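Local coordinates for protein Cel44C (Paenibacillus polymyxa, PDB 2YIH) that probably cleaves the beta-1,4-linked backbone of xyloglucan and related glucans, using the family 44 glycoside hydrolase part of a longer multidomain protein, at residues L110-Y115 / Y182-E187; G230-G235 / V280-W285; V397-S402 / N483-K488. The protein carries 8 engineered substitutions. All coordinates share one frame; numbering follows the deposited sequence. Where two conformers were deposited one is given.

Contact 1 of 3, residues L110-Y115 / Y182-E187; sequences LPMAGY and YALDNE. With BGC (beta-D-glucopyranose), chain B.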
loop_
_atom_site.group_PDB
_atom_site.type_symbol
_atom_site.label_atom_id
_atom_site.label_comp_id
_atom_site.label_asym_id
_atom_site.label_seq_id
_atom_site.Cartn_x
_atom_site.Cartn_y
_atom_site.Cartn_z
ATOM N N LEU A 110 4.611 -11.249 9.311
ATOM C CA LEU A 110 4.911 -12.301 10.317
ATOM C C LEU A 110 3.574 -12.892 10.707
ATOM O O LEU A 110 2.537 -12.223 10.583
ATOM C CB LEU A 110 5.571 -11.673 11.553
ATOM C CG LEU A 110 6.938 -11.029 11.248
ATOM C CD1 LEU A 110 7.509 -10.469 12.538
ATOM C CD2 LEU A 110 7.877 -12.077 10.678
ATOM N N PRO A 111 3.568 -14.156 11.162
ATOM C CA PRO A 111 2.263 -14.829 11.386
ATOM C C PRO A 111 1.710 -14.542 12.800
ATOM O O PRO A 111 2.479 -14.567 13.775
ATOM C CB PRO A 111 2.625 -16.327 11.288
ATOM C CG PRO A 111 4.074 -16.373 11.793
ATOM C CD PRO A 111 4.724 -15.075 11.274
ATOM N N MET A 112 0.388 -14.386 12.915
ATOM C CA MET A 112 -0.203 -14.090 14.220
ATOM C C MET A 112 -1.534 -14.832 14.443
ATOM O O MET A 112 -2.087 -14.811 15.535
ATOM C CB MET A 112 -0.369 -12.556 14.349
ATOM C CG MET A 112 -0.365 -12.046 15.742
ATOM S SD MET A 112 -0.488 -10.244 15.833
ATOM C CE MET A 112 -1.950 -9.909 14.845
ATOM N N ALA A 113 -2.066 -15.481 13.412
ATOM C CA ALA A 113 -3.365 -16.130 13.567
ATOM C C ALA A 113 -3.263 -17.382 14.431
ATOM O O ALA A 113 -4.273 -17.816 15.008
ATOM C CB ALA A 113 -4.010 -16.443 12.176
ATOM N N GLY A 114 -2.061 -17.963 14.490
ATOM C CA GLY A 114 -1.657 -18.868 15.563
ATOM C C GLY A 114 -0.976 -20.151 15.082
ATOM O O GLY A 114 -0.322 -20.855 15.882
ATOM N N TYR A 115 -1.164 -20.488 13.808
ATOM C CA TYR A 115 -0.528 -21.662 13.200
ATOM C C TYR A 115 0.001 -21.371 11.802
ATOM O O TYR A 115 -0.521 -20.477 11.098
ATOM C CB TYR A 115 -1.551 -22.816 13.068
ATOM C CG TYR A 115 -2.164 -23.246 14.404
ATOM C CD1 TYR A 115 -3.241 -22.542 14.958
ATOM C CD2 TYR A 115 -1.637 -24.327 15.112
ATOM C CE1 TYR A 115 -3.790 -22.919 16.187
ATOM C CE2 TYR A 115 -2.197 -24.729 16.333
ATOM C CZ TYR A 115 -3.220 -23.985 16.882
ATOM O OH TYR A 115 -3.835 -24.420 18.052
ATOM N N TYR A 182 8.065 -4.973 9.594
ATOM C CA TYR A 182 7.364 -6.246 9.800
ATOM C C TYR A 182 5.907 -5.947 10.049
ATOM O O TYR A 182 5.597 -5.011 10.803
ATOM C CB TYR A 182 7.911 -7.033 11.011
ATOM C CG TYR A 182 9.351 -7.467 10.829
ATOM C CD1 TYR A 182 9.680 -8.524 10.005
ATOM C CD2 TYR A 182 10.383 -6.762 11.445
ATOM C CE1 TYR A 182 11.015 -8.865 9.788
ATOM C CE2 TYR A 182 11.720 -7.120 11.259
ATOM C CZ TYR A 182 12.014 -8.206 10.481
ATOM O OH TYR A 182 13.325 -8.569 10.269
ATOM N N ALA A 183 5.025 -6.767 9.471
ATOM C CA ALA A 183 3.587 -6.556 9.610
ATOM C C ALA A 183 3.024 -7.671 10.483
ATOM O O ALA A 183 3.463 -8.841 10.384
ATOM C CB ALA A 183 2.875 -6.571 8.205
ATOM N N LEU A 184 2.049 -7.282 11.303
ATOM C CA LEU A 184 1.363 -8.176 12.222
ATOM C C LEU A 184 0.253 -8.922 11.451
ATOM O O LEU A 184 -0.919 -8.598 11.549
ATOM C CB LEU A 184 0.801 -7.387 13.429
ATOM C CG LEU A 184 1.863 -6.571 14.195
ATOM C CD1 LEU A 184 1.122 -5.717 15.265
ATOM C CD2 LEU A 184 2.901 -7.476 14.874
ATOM N N ASP A 185 0.679 -9.974 10.750
ATOM C CA ASP A 185 -0.218 -10.833 9.957
ATOM C C ASP A 185 -0.942 -9.962 8.895
ATOM O O ASP A 185 -0.385 -8.955 8.418
ATOM C CB ASP A 185 -1.176 -11.578 10.893
ATOM C CG ASP A 185 -1.701 -12.885 10.282
ATOM O OD1 ASP A 185 -2.560 -12.820 9.379
ATOM O OD2 ASP A 185 -1.209 -13.936 10.688
ATOM N N ASN A 186 -2.185 -10.327 8.554
ATOM C CA ASN A 186 -2.876 -9.792 7.396
ATOM C C ASN A 186 -4.370 -9.955 7.633
ATOM O O ASN A 186 -4.837 -11.089 7.833
ATOM C CB ASN A 186 -2.469 -10.585 6.127
ATOM C CG ASN A 186 -3.178 -10.084 4.875
ATOM O OD1 ASN A 186 -4.158 -10.706 4.411
ATOM N ND2 ASN A 186 -2.742 -8.958 4.365
ATOM N N GLU A 187 -5.093 -8.839 7.625
ATOM C CA GLU A 187 -6.570 -8.840 7.629
ATOM C C GLU A 187 -7.178 -9.747 8.719
ATOM O O GLU A 187 -7.968 -10.682 8.400
ATOM C CB GLU A 187 -7.130 -9.223 6.231
ATOM C CG GLU A 187 -6.648 -8.214 5.163
ATOM C CD GLU A 187 -7.227 -8.413 3.765
ATOM O OE1 GLU A 187 -7.931 -9.447 3.492
ATOM O OE2 GLU A 187 -6.980 -7.476 2.926
HETATM C C2 BGC B . -12.099 -11.216 0.843
HETATM C C3 BGC B . -10.672 -11.349 1.378
HETATM C C4 BGC B . -9.748 -10.404 0.610
HETATM C C5 BGC B . -10.321 -8.992 0.500
HETATM C C6 BGC B . -9.460 -8.209 -0.489
HETATM C C1 BGC B . -12.530 -9.752 0.925
HETATM O O2 BGC B . -13.014 -12.022 1.598
HETATM O O3 BGC B . -10.192 -12.694 1.220
HETATM O O4 BGC B . -8.416 -10.341 1.144
HETATM O O5 BGC B . -11.676 -9.037 0.037
HETATM O O6 BGC B . -9.195 -8.988 -1.664
#
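The carboxylate of Asp185 meets amides of the facing loop with one oxygen and an amide of its own loop with the other, while Leu110 lies obliquely against the ring of Tyr182. Asp185 OD2 turns its anti lone pair to the backbone N of Met112, 2.8 Å away, and takes a weaker bond from the next amide, Ala113 N, at 3.2 Å. The second carboxylate oxygen binds Asn186 N, with the donor 23° out of the carboxylate plane. With CG anti to the backbone N (chi1 -155°), Asp185 sends this group across to the loop that follows strand 105-110. OD1 is further bonded to Thr51 OG1 and Trp191 NE1, so bonds to both oxygens fix the carboxylate's rotation. At the Tyr182 end, Leu110 CD1 lies 3.8 Å from Tyr182 CB.

Between these groups the strands pair in parallel, Leu110 opposite Leu184. Leu110 N gives a nearly straight bond to Ala183 O (2.9 Å), which also receives a weak bond from Asp185 N: Leu184 is the centre of an inverse gamma turn. That turn ends the strand, and Asp185 N makes a second weak bond back to Leu110 O. The extended Met112 chain brings SD to 4.0 Å from Leu184 CB, and a bend at its last torsion lays CE against the same residue.

These bonds of Asp185 thus join two loops at the C-terminal ends of adjacent barrel strands, where such barrels carry their active sites. Two residues on, Glu187 enters the glycan pocket, its OE1 2.6 Å from O4 of a bound glucose. Outside the barrel, Leu110 and Tyr182 pack on helix 159-170, while Met112 and Leu184 meet Leu215 of helix 205-222; strand 227-233 pairs with the far side of strand 181-184.

Contact 2 of 3, residues G230-G235 / V280-W285; sequences GPVLYG and VFDVHW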
loop_
_atom_site.group_PDB
_atom_site.type_symbol
_atom_site.label_atom_id
_atom_site.label_comp_id
_atom_site.label_asym_id
_atom_site.label_seq_id
_atom_site.Cartn_x
_atom_site.Cartn_y
_atom_site.Cartn_z
ATOM N N GLY A 230 0.558 -2.457 11.850
ATOM C CA GLY A 230 -0.697 -3.147 12.205
ATOM C C GLY A 230 -1.856 -2.185 12.110
ATOM O O GLY A 230 -1.641 -0.983 12.126
ATOM N N PRO A 231 -3.111 -2.689 12.156
ATOM C CA PRO A 231 -3.504 -4.081 12.218
ATOM C C PRO A 231 -3.754 -4.708 10.853
ATOM O O PRO A 231 -4.210 -5.861 10.802
ATOM C CB PRO A 231 -4.828 -4.053 13.044
ATOM C CG PRO A 231 -5.245 -2.519 13.148
ATOM C CD PRO A 231 -4.272 -1.796 12.184
ATOM N N VAL A 232 -3.383 -4.012 9.764
ATOM C CA VAL A 232 -3.490 -4.571 8.393
ATOM C C VAL A 232 -4.979 -4.852 8.050
ATOM O O VAL A 232 -5.360 -5.961 7.610
ATOM C CB VAL A 232 -2.590 -5.859 8.203
ATOM C CG1 VAL A 232 -2.279 -6.073 6.727
ATOM C CG2 VAL A 232 -1.238 -5.712 8.985
ATOM N N LEU A 233 -5.833 -3.879 8.333
ATOM C CA LEU A 233 -7.283 -4.093 8.238
ATOM C C LEU A 233 -7.764 -4.161 6.794
ATOM O O LEU A 233 -7.353 -3.343 5.946
ATOM C CB LEU A 233 -8.023 -2.958 8.952
ATOM C CG LEU A 233 -7.700 -2.828 10.442
ATOM C CD1 LEU A 233 -8.499 -1.677 11.079
ATOM C CD2 LEU A 233 -8.009 -4.130 11.219
ATOM N N TYR A 234 -8.687 -5.090 6.507
ATOM C CA TYR A 234 -9.071 -5.342 5.109
ATOM C C TYR A 234 -9.833 -4.199 4.450
ATOM O O TYR A 234 -9.807 -4.059 3.213
ATOM C CB TYR A 234 -9.886 -6.647 4.987
ATOM C CG TYR A 234 -11.376 -6.466 5.178
ATOM C CD1 TYR A 234 -12.222 -6.141 4.097
ATOM C CD2 TYR A 234 -11.949 -6.631 6.435
ATOM C CE1 TYR A 234 -13.635 -5.984 4.296
ATOM C CE2 TYR A 234 -13.341 -6.477 6.637
ATOM C CZ TYR A 234 -14.165 -6.160 5.556
ATOM O OH TYR A 234 -15.524 -5.992 5.751
ATOM N N GLY A 235 -10.580 -3.420 5.239
ATOM C CA GLY A 235 -11.525 -2.469 4.652
ATOM C C GLY A 235 -12.427 -1.885 5.724
ATOM O O GLY A 235 -12.279 -2.178 6.905
ATOM N N VAL A 280 3.435 1.913 12.521
ATOM C CA VAL A 280 2.685 2.318 11.340
ATOM C C VAL A 280 1.300 1.701 11.404
ATOM O O VAL A 280 1.177 0.472 11.533
ATOM C CB VAL A 280 3.379 1.833 10.035
ATOM C CG1 VAL A 280 2.652 2.362 8.786
ATOM C CG2 VAL A 280 4.893 2.243 10.018
ATOM N N PHE A 281 0.291 2.549 11.298
ATOM C CA PHE A 281 -1.090 2.093 11.290
ATOM C C PHE A 281 -1.406 1.751 9.856
ATOM O O PHE A 281 -1.230 2.584 8.958
ATOM C CB PHE A 281 -2.034 3.167 11.836
ATOM C CG PHE A 281 -3.457 2.675 11.991
ATOM C CD1 PHE A 281 -3.837 1.978 13.128
ATOM C CD2 PHE A 281 -4.389 2.869 10.970
ATOM C CE1 PHE A 281 -5.158 1.474 13.255
ATOM C CE2 PHE A 281 -5.698 2.379 11.083
ATOM C CZ PHE A 281 -6.072 1.663 12.227
ATOM N N ASP A 282 -1.793 0.486 9.646
ATOM C CA ASP A 282 -1.704 -0.212 8.355
ATOM C C ASP A 282 -3.135 -0.629 7.964
ATOM O O ASP A 282 -3.787 -1.361 8.711
ATOM C CB ASP A 282 -0.822 -1.445 8.590
ATOM C CG ASP A 282 -0.612 -2.307 7.341
ATOM O OD1 ASP A 282 -1.500 -2.334 6.467
ATOM O OD2 ASP A 282 0.430 -2.985 7.255
ATOM N N VAL A 283 -3.647 -0.062 6.871
ATOM C CA VAL A 283 -4.954 -0.463 6.311
ATOM C C VAL A 283 -4.862 -0.917 4.845
ATOM O O VAL A 283 -3.924 -0.572 4.115
ATOM C CB VAL A 283 -5.980 0.690 6.402
ATOM C CG1 VAL A 283 -6.206 1.091 7.855
ATOM C CG2 VAL A 283 -5.543 1.891 5.568
ATOM N N HIS A 284 -5.844 -1.725 4.437
ATOM C CA HIS A 284 -6.116 -1.975 3.017
ATOM C C HIS A 284 -7.353 -1.184 2.570
ATOM O O HIS A 284 -8.264 -0.947 3.359
ATOM C CB HIS A 284 -6.331 -3.479 2.816
ATOM C CG HIS A 284 -5.116 -4.283 3.170
ATOM N ND1 HIS A 284 -5.097 -5.664 3.184
ATOM C CD2 HIS A 284 -3.852 -3.883 3.460
ATOM C CE1 HIS A 284 -3.878 -6.080 3.491
ATOM N NE2 HIS A 284 -3.101 -5.016 3.658
ATOM N N TRP A 285 -7.380 -0.822 1.298
ATOM C CA TRP A 285 -8.470 0.007 0.775
ATOM C C TRP A 285 -8.807 -0.391 -0.660
ATOM O O TRP A 285 -8.087 -0.037 -1.607
ATOM C CB TRP A 285 -8.056 1.476 0.849
ATOM C CG TRP A 285 -9.099 2.434 0.323
ATOM C CD1 TRP A 285 -9.041 3.137 -0.837
ATOM C CD2 TRP A 285 -10.283 2.877 1.005
ATOM N NE1 TRP A 285 -10.152 3.962 -0.952
ATOM C CE2 TRP A 285 -10.926 3.821 0.165
ATOM C CE3 TRP A 285 -10.877 2.554 2.237
ATOM C CZ2 TRP A 285 -12.112 4.492 0.548
ATOM C CZ3 TRP A 285 -12.082 3.222 2.609
ATOM C CH2 TRP A 285 -12.689 4.141 1.754
#
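Asp282 O is gripped by two successive amides of the neighbouring strand, a weak bond from Val232 N at 2.9 Å and a straighter one from Leu233 N at 3.3 Å. This shared acceptor marks a beta bulge between the fifth and sixth strands of the parallel TIM barrel. Pro231 pairs with Asp282 but Leu233 with Val283, so the register slips by one residue. The extra residue, Val232, has a left-handed backbone (phi 63°, psi 47°), and a cis peptide precedes Pro231.

Before the bulge, Gly230 N bonds to Val280 O, and Gly230 O receives Asp282 N from above its carbonyl plane as well as a CA-H...O contact from Phe281. Pro231 brings CD over one face of the Phe281 ring in a CH-pi contact, with Pro231 CD 3.6 Å from Phe281 CE1. Leu233 CD1 approaches the same ring obliquely. These apolar groups face helix 258-273, in the layer outside the barrel.

On the other side Val232 runs beside both Asp282 and His284 with a shared direction. With Val232 CG1 anti to the backbone N (chi1 -157°), that methyl is directed at the imidazole, while CG2 reaches Asp282 OD2 at 3.6 Å. Thr357 on strand 353-359 binds Asp282 OD1 and, weakly, His284 NE2. His284 ND1 in turn bonds to Glu187 OE2 and so positions a residue of the glycan pocket from the second shell. Tyr234, just beyond the strand, is itself part of that pocket; its OH bonds to Gln243 and weakly to a bound glucose. Past the bulge, His284 N makes a bond of 2.7 Å to Leu233 O, and Val232 O lies over one face of the imidazole.

Contact 3 of 3, residues V397-S402 / N483-K488; sequences VNNYVS and NSSQIK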
loop_
_atom_site.group_PDB
_atom_site.type_symbol
_atom_site.label_atom_id
_atom_site.label_comp_id
_atom_site.label_asym_id
_atom_site.label_seq_id
_atom_site.Cartn_x
_atom_site.Cartn_y
_atom_site.Cartn_z
ATOM N N VAL A 397 -0.336 -8.911 -17.192
ATOM C CA VAL A 397 0.060 -7.482 -17.225
ATOM C C VAL A 397 -1.048 -6.589 -16.655
ATOM O O VAL A 397 -2.227 -6.920 -16.718
ATOM C CB VAL A 397 0.464 -7.002 -18.634
ATOM C CG1 VAL A 397 1.676 -7.801 -19.135
ATOM C CG2 VAL A 397 -0.700 -7.088 -19.597
ATOM N N ASN A 398 -0.637 -5.488 -16.043
ATOM C CA ASN A 398 -1.573 -4.440 -15.616
ATOM C C ASN A 398 -1.003 -3.157 -16.235
ATOM O O ASN A 398 -0.443 -2.302 -15.554
ATOM C CB ASN A 398 -1.588 -4.300 -14.086
ATOM C CG ASN A 398 -2.295 -5.478 -13.352
ATOM O OD1 ASN A 398 -2.697 -6.536 -13.952
ATOM N ND2 ASN A 398 -2.398 -5.332 -12.043
ATOM N N ASN A 399 -1.222 -3.021 -17.530
ATOM C CA ASN A 399 -0.441 -2.077 -18.335
ATOM C C ASN A 399 -0.651 -0.638 -17.911
ATOM O O ASN A 399 0.286 0.138 -17.940
ATOM C CB ASN A 399 -0.781 -2.212 -19.820
ATOM C CG ASN A 399 -0.234 -3.491 -20.417
ATOM O OD1 ASN A 399 0.927 -3.876 -20.170
ATOM N ND2 ASN A 399 -1.091 -4.199 -21.138
ATOM N N TYR A 400 -1.890 -0.278 -17.573
ATOM C CA TYR A 400 -2.166 1.133 -17.246
ATOM C C TYR A 400 -1.830 1.487 -15.797
ATOM O O TYR A 400 -1.510 2.655 -15.489
ATOM C CB TYR A 400 -3.583 1.533 -17.660
ATOM C CG TYR A 400 -3.679 1.970 -19.117
ATOM C CD1 TYR A 400 -3.149 3.187 -19.534
ATOM C CD2 TYR A 400 -4.231 1.109 -20.086
ATOM C CE1 TYR A 400 -3.241 3.608 -20.860
ATOM C CE2 TYR A 400 -4.336 1.515 -21.416
ATOM C CZ TYR A 400 -3.793 2.726 -21.803
ATOM O OH TYR A 400 -3.884 3.132 -23.124
ATOM N N VAL A 401 -1.803 0.485 -14.905
ATOM C CA VAL A 401 -1.248 0.734 -13.560
ATOM C C VAL A 401 0.253 0.970 -13.655
ATOM O O VAL A 401 0.787 1.910 -13.059
ATOM C CB VAL A 401 -1.595 -0.420 -12.584
ATOM C CG1 VAL A 401 -0.882 -0.190 -11.212
ATOM C CG2 VAL A 401 -3.104 -0.452 -12.389
ATOM N N SER A 402 0.944 0.124 -14.410
ATOM C CA SER A 402 2.377 0.294 -14.583
ATOM C C SER A 402 2.650 1.649 -15.224
ATOM O O SER A 402 3.609 2.309 -14.853
ATOM C CB SER A 402 2.970 -0.846 -15.419
ATOM O OG SER A 402 2.891 -2.091 -14.724
ATOM N N ASN A 483 -4.553 5.521 -26.325
ATOM C CA ASN A 483 -3.985 4.892 -27.523
ATOM C C ASN A 483 -2.707 4.124 -27.215
ATOM O O ASN A 483 -2.325 3.216 -27.964
ATOM C CB ASN A 483 -3.675 5.962 -28.583
ATOM C CG ASN A 483 -4.910 6.732 -28.995
ATOM O OD1 ASN A 483 -4.931 7.975 -28.947
ATOM N ND2 ASN A 483 -5.974 6.008 -29.284
ATOM N N SER A 484 -2.021 4.535 -26.148
ATOM C CA SER A 484 -0.724 3.971 -25.823
ATOM C C SER A 484 -0.471 4.061 -24.332
ATOM O O SER A 484 -0.450 5.158 -23.756
ATOM C CB SER A 484 0.439 4.669 -26.571
ATOM O OG SER A 484 1.672 3.912 -26.386
ATOM N N SER A 485 -0.268 2.899 -23.715
ATOM C CA SER A 485 0.108 2.846 -22.321
ATOM C C SER A 485 1.598 3.108 -22.090
ATOM O O SER A 485 1.978 3.510 -20.986
ATOM C CB SER A 485 -0.312 1.509 -21.696
ATOM O OG SER A 485 0.261 0.446 -22.434
ATOM N N GLN A 486 2.448 2.925 -23.103
ATOM C CA GLN A 486 3.847 3.321 -22.964
ATOM C C GLN A 486 3.951 4.824 -22.786
ATOM O O GLN A 486 3.184 5.581 -23.389
ATOM C CB GLN A 486 4.667 2.935 -24.198
ATOM C CG GLN A 486 5.001 1.510 -24.267
ATOM C CD GLN A 486 5.897 1.073 -23.109
ATOM O OE1 GLN A 486 5.412 0.526 -22.121
ATOM N NE2 GLN A 486 7.189 1.328 -23.225
ATOM N N ILE A 487 4.943 5.260 -22.032
ATOM C CA ILE A 487 5.091 6.697 -21.780
ATOM C C ILE A 487 5.853 7.293 -22.976
ATOM O O ILE A 487 7.007 6.922 -23.218
ATOM C CB ILE A 487 5.890 6.978 -20.509
ATOM C CG1 ILE A 487 5.280 6.281 -19.256
ATOM C CG2 ILE A 487 6.044 8.497 -20.274
ATOM C CD1 ILE A 487 3.870 6.659 -18.971
ATOM N N LYS A 488 5.195 8.139 -23.769
ATOM C CA LYS A 488 5.883 8.723 -24.936
ATOM C C LYS A 488 6.242 10.179 -24.687
ATOM O O LYS A 488 5.510 10.858 -23.984
ATOM C CB LYS A 488 4.970 8.677 -26.156
ATOM C CG LYS A 488 4.659 7.280 -26.666
ATOM C CD LYS A 488 3.800 7.402 -27.913
ATOM C CE LYS A 488 3.455 6.019 -28.510
ATOM N NZ LYS A 488 3.204 6.071 -29.963
#
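With CG swung to the side of the backbone N (chi1 -85°), Tyr400 carries its ring out from the first turn of helix 399-409 to lie with one face against Ser485, whose own torsion (chi1 56°) sets OG between its backbone N and carbonyl carbon. Ser485 therefore presents its CB, and not its hydroxyl, to the aromatic face. The CH-pi contact is nearly perpendicular: CB is 3.7 Å from the ring centroid of Tyr400 and 14° off the normal, displaced somewhat toward the rim on the CE1 and CZ side. Ser485 OG, turned away from the ring, lies 3.9 Å from Asn399 CB, so two successive helix residues, Asn399 and Tyr400, both meet the serine.

The phenol end continues past the serine. Tyr400 OH comes within 3.7 Å of Ser485 N and finds its hydrogen bond at Asp481 O, while Asp481 OD1 bonds to Asn483 N and so ties the turn to the strand before it. Phe480 of strand 474-481 also packs against Tyr400. The site is small and near the surface, away from the glycan and calcium sites. It joins the helix after the last barrel strand to a turn of the beta-sandwich domain, as in the barrel-plus-sandwich architecture of family 44 enzymes.

How the contacts relate
Along the chain the three contacts follow one another in series. Contacts 1 and 2 share the closed eight-stranded parallel barrel: 110-115 begins at the end of its third strand, and the other segments lie on or just past the fourth, fifth and sixth, with strands 181-184 and 227-233 side by side. Their centres are 12 Å apart and they touch, for Glu187 N probably bonds to Val232 O at 2.9 Å. Together they shape part of the glycan-binding end of the barrel. Contact 3 is separate, its centre 34 Å from that of contact 1 and 29 Å from that of contact 2, and it links the barrel to the nine-stranded mixed sheet of the second domain.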